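Local coordinates for CD1-2 antigen (Gallus gallus, PDB 3DBX), which probably presents lipid antigens to T cells, as other CD1 molecules do, from a groove in its MHC class I-like domain, at residues I119-R124 against P138-L143. Sequence-based numbering, arbitrary orientation.
Sequences IGEGGR and PQRSTL
Glu121 and Arg124 close a type I' turn that joins strands 113-121 and 124-130 into a tight beta-hairpin, and Arg140 reaches this turn from the loop leading into helix 143-154. The turn is pinned by two backbone bonds, Glu121 N to Arg124 O and Arg124 N to Glu121 O, while Gly122 and Gly123 supply its two positive-phi corners. The backbones stay well apart, with the CA atoms of Arg124 and Arg140 8.7 Å from each other, so the contact is made by side chains, chiefly the long one of Arg140, which reaches the carbonyls of the turn. Arg140 presents its guanidinium end-on to Glu121. Arg140 NH1 meets Glu121 OE1 at 2.8 Å in a nearly straight salt bridge, with an N-H...O angle of 170° and the oxygen lying in the guanidinium plane. Arg140 NH2 donates to Glu121 O at 2.7 Å, and more weakly to Arg124 O at 3.1 Å; it also bonds Asp125 O, so the group is gripped along its edge by the hairpin's own carbonyls. Glu121 O thereby accepts from both Arg124 N and Arg140 NH2. The Glu121 chain leaves with CG anti to the backbone N (chi1 -177°) and bends at chi2, bringing its carboxylate round to Arg140; the other oxygen, OE2, pairs with Arg97. Arg124 NH2 sits over one face of the Arg140 guanidinium, toward its rim, in an offset stack with centres 4.0 Å apart and planes 26° from parallel. The nearby carboxylate and carbonyl oxygens probably offset the like charges. Leu126 and Ala145 also touch Arg140, placing it between sheet and helix. The arrangement belongs to the alpha1-alpha2 platform of the MHC class I-like fold, an antiparallel sheet carrying helices, and joins a hairpin to the loop between strand 135-138 and helix 143-154.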
ATOM      1  N   ILE A 119     -13.663   7.983   7.755  1.00 46.60           N
ATOM      2  CA  ILE A 119     -13.330   9.250   7.084  1.00 45.17           C
ATOM      3  C   ILE A 119     -12.211   9.991   7.827  1.00 45.85           C
ATOM      4  O   ILE A 119     -12.264  10.125   9.037  1.00 48.32           O
ATOM      5  CB  ILE A 119     -14.582  10.184   6.928  1.00 47.30           C
ATOM      6  CG1 ILE A 119     -15.732   9.425   6.236  1.00 47.99           C
ATOM      7  CG2 ILE A 119     -14.231  11.407   6.129  1.00 44.93           C
ATOM      8  CD1 ILE A 119     -17.047  10.204   6.077  1.00 51.34           C
ATOM      9  N   GLY A 120     -11.211  10.471   7.087  1.00 43.50           N
ATOM     10  CA  GLY A 120     -10.180  11.344   7.632  1.00 44.45           C
ATOM     11  C   GLY A 120     -10.141  12.719   6.978  1.00 45.23           C
ATOM     12  O   GLY A 120     -10.610  12.908   5.840  1.00 43.95           O
ATOM     13  N   GLU A 121      -9.577  13.681   7.700  1.00 47.13           N
ATOM     14  CA  GLU A 121      -9.282  14.991   7.149  1.00 48.47           C
ATOM     15  C   GLU A 121      -7.884  15.383   7.583  1.00 48.96           C
ATOM     16  O   GLU A 121      -7.488  15.165   8.738  1.00 49.79           O
ATOM     17  CB  GLU A 121     -10.309  16.027   7.623  1.00 51.95           C
ATOM     18  CG  GLU A 121     -10.132  17.441   7.050  1.00 55.76           C
ATOM     19  CD  GLU A 121      -9.039  18.235   7.754  1.00 62.86           C
ATOM     20  OE1 GLU A 121      -8.862  18.071   8.981  1.00 66.20           O
ATOM     21  OE2 GLU A 121      -8.329  19.007   7.076  1.00 66.08           O
ATOM     22  N   GLY A 122      -7.135  15.970   6.652  1.00 48.73           N
ATOM     23  CA  GLY A 122      -5.747  16.341   6.913  1.00 49.05           C
ATOM     24  C   GLY A 122      -4.889  15.199   7.418  1.00 47.65           C
ATOM     25  O   GLY A 122      -3.945  15.429   8.159  1.00 50.37           O
ATOM     26  N   GLY A 123      -5.213  13.968   7.037  1.00 45.48           N
ATOM     27  CA  GLY A 123      -4.366  12.817   7.364  1.00 44.05           C
ATOM     28  C   GLY A 123      -4.500  12.288   8.781  1.00 45.55           C
ATOM     29  O   GLY A 123      -3.634  11.588   9.262  1.00 45.83           O
ATOM     30  N   ARG A 124      -5.586  12.647   9.459  1.00 46.51           N
ATOM     31  CA  ARG A 124      -5.903  12.119  10.779  1.00 48.92           C
ATOM     32  C   ARG A 124      -7.362  11.683  10.731  1.00 48.43           C
ATOM     33  O   ARG A 124      -8.112  12.186   9.902  1.00 46.87           O
ATOM     34  CB  ARG A 124      -5.756  13.228  11.845  1.00 52.36           C
ATOM     35  CG  ARG A 124      -4.359  13.836  11.933  1.00 53.99           C
ATOM     36  CD  ARG A 124      -4.266  14.969  12.964  1.00 58.92           C
ATOM     37  NE  ARG A 124      -5.152  16.098  12.662  1.00 64.69           N
ATOM     38  CZ  ARG A 124      -6.020  16.639  13.522  1.00 69.67           C
ATOM     39  NH1 ARG A 124      -6.157  16.147  14.753  1.00 73.37           N
ATOM     40  NH2 ARG A 124      -6.758  17.680  13.151  1.00 70.38           N
ATOM     41  N   PRO A 138     -17.806  10.610  16.108  1.00 81.79           N
ATOM     42  CA  PRO A 138     -16.678  11.546  15.986  1.00 79.58           C
ATOM     43  C   PRO A 138     -15.358  10.955  16.489  1.00 78.70           C
ATOM     44  O   PRO A 138     -15.335  10.296  17.532  1.00 81.89           O
ATOM     45  CB  PRO A 138     -17.096  12.722  16.881  1.00 84.63           C
ATOM     46  CG  PRO A 138     -18.545  12.548  17.110  1.00 87.90           C
ATOM     47  CD  PRO A 138     -18.784  11.086  17.103  1.00 87.64           C
ATOM     48  N   GLN A 139     -14.278  11.196  15.740  1.00 74.89           N
ATOM     49  CA  GLN A 139     -12.946  10.681  16.067  1.00 74.09           C
ATOM     50  C   GLN A 139     -12.027  11.747  16.675  1.00 75.63           C
ATOM     51  O   GLN A 139     -11.045  11.417  17.348  1.00 76.87           O
ATOM     52  CB  GLN A 139     -12.284  10.087  14.828  1.00 69.02           C
ATOM     53  CG  GLN A 139     -13.022   8.909  14.160  1.00 68.76           C
ATOM     54  CD  GLN A 139     -12.733   7.566  14.812  1.00 70.26           C
ATOM     55  OE1 GLN A 139     -12.853   7.410  16.033  1.00 76.09           O
ATOM     56  NE2 GLN A 139     -12.353   6.589  14.002  1.00 64.96           N
ATOM     57  N   ARG A 140     -12.329  13.017  16.412  1.00 75.92           N
ATOM     58  CA  ARG A 140     -11.631  14.133  17.042  1.00 77.79           C
ATOM     59  C   ARG A 140     -12.679  14.990  17.741  1.00 83.28           C
ATOM     60  O   ARG A 140     -13.878  14.728  17.590  1.00 84.40           O
ATOM     61  CB  ARG A 140     -10.784  14.925  16.030  1.00 74.13           C
ATOM     62  CG  ARG A 140     -11.556  15.643  14.942  1.00 71.79           C
ATOM     63  CD  ARG A 140     -10.646  16.372  13.976  1.00 68.73           C
ATOM     64  NE  ARG A 140     -10.014  15.459  13.020  1.00 62.37           N
ATOM     65  CZ  ARG A 140      -9.554  15.821  11.825  1.00 59.74           C
ATOM     66  NH1 ARG A 140      -9.674  17.075  11.416  1.00 60.75           N
ATOM     67  NH2 ARG A 140      -8.992  14.919  11.024  1.00 54.65           N
ATOM     68  N   SER A 141     -12.252  15.992  18.512  1.00 87.09           N
ATOM     69  CA  SER A 141     -13.204  16.753  19.337  1.00 93.12           C
ATOM     70  C   SER A 141     -13.523  18.192  18.886  1.00 94.07           C
ATOM     71  O   SER A 141     -13.897  19.026  19.712  1.00 99.04           O
ATOM     72  CB  SER A 141     -12.817  16.699  20.830  1.00 98.44           C
ATOM     73  OG  SER A 141     -11.586  17.350  21.091  1.00 98.99           O
ATOM     74  N   THR A 142     -13.422  18.465  17.583  1.00 90.14           N
ATOM     75  CA  THR A 142     -13.736  19.805  17.037  1.00 91.10           C
ATOM     76  C   THR A 142     -15.057  19.903  16.220  1.00 91.03           C
ATOM     77  O   THR A 142     -15.808  18.925  16.124  1.00 90.63           O
ATOM     78  CB  THR A 142     -12.535  20.402  16.251  1.00 88.11           C
ATOM     79  OG1 THR A 142     -12.769  21.795  15.996  1.00 90.88           O
ATOM     80  CG2 THR A 142     -12.289  19.647  14.930  1.00 82.38           C
ATOM     81  N   LEU A 143     -15.323  21.090  15.655  1.00 91.87           N
ATOM     82  CA  LEU A 143     -16.574  21.400  14.936  1.00 92.70           C
ATOM     83  C   LEU A 143     -16.784  20.571  13.669  1.00 88.25           C
ATOM     84  O   LEU A 143     -17.875  20.030  13.468  1.00 89.31           O
ATOM     85  CB  LEU A 143     -16.636  22.886  14.569  1.00 94.94           C
ATOM     86  CG  LEU A 143     -17.778  23.390  13.673  1.00 96.43           C
ATOM     87  CD1 LEU A 143     -19.057  23.678  14.477  1.00102.40           C
ATOM     88  CD2 LEU A 143     -17.332  24.641  12.931  1.00 97.12           C
TER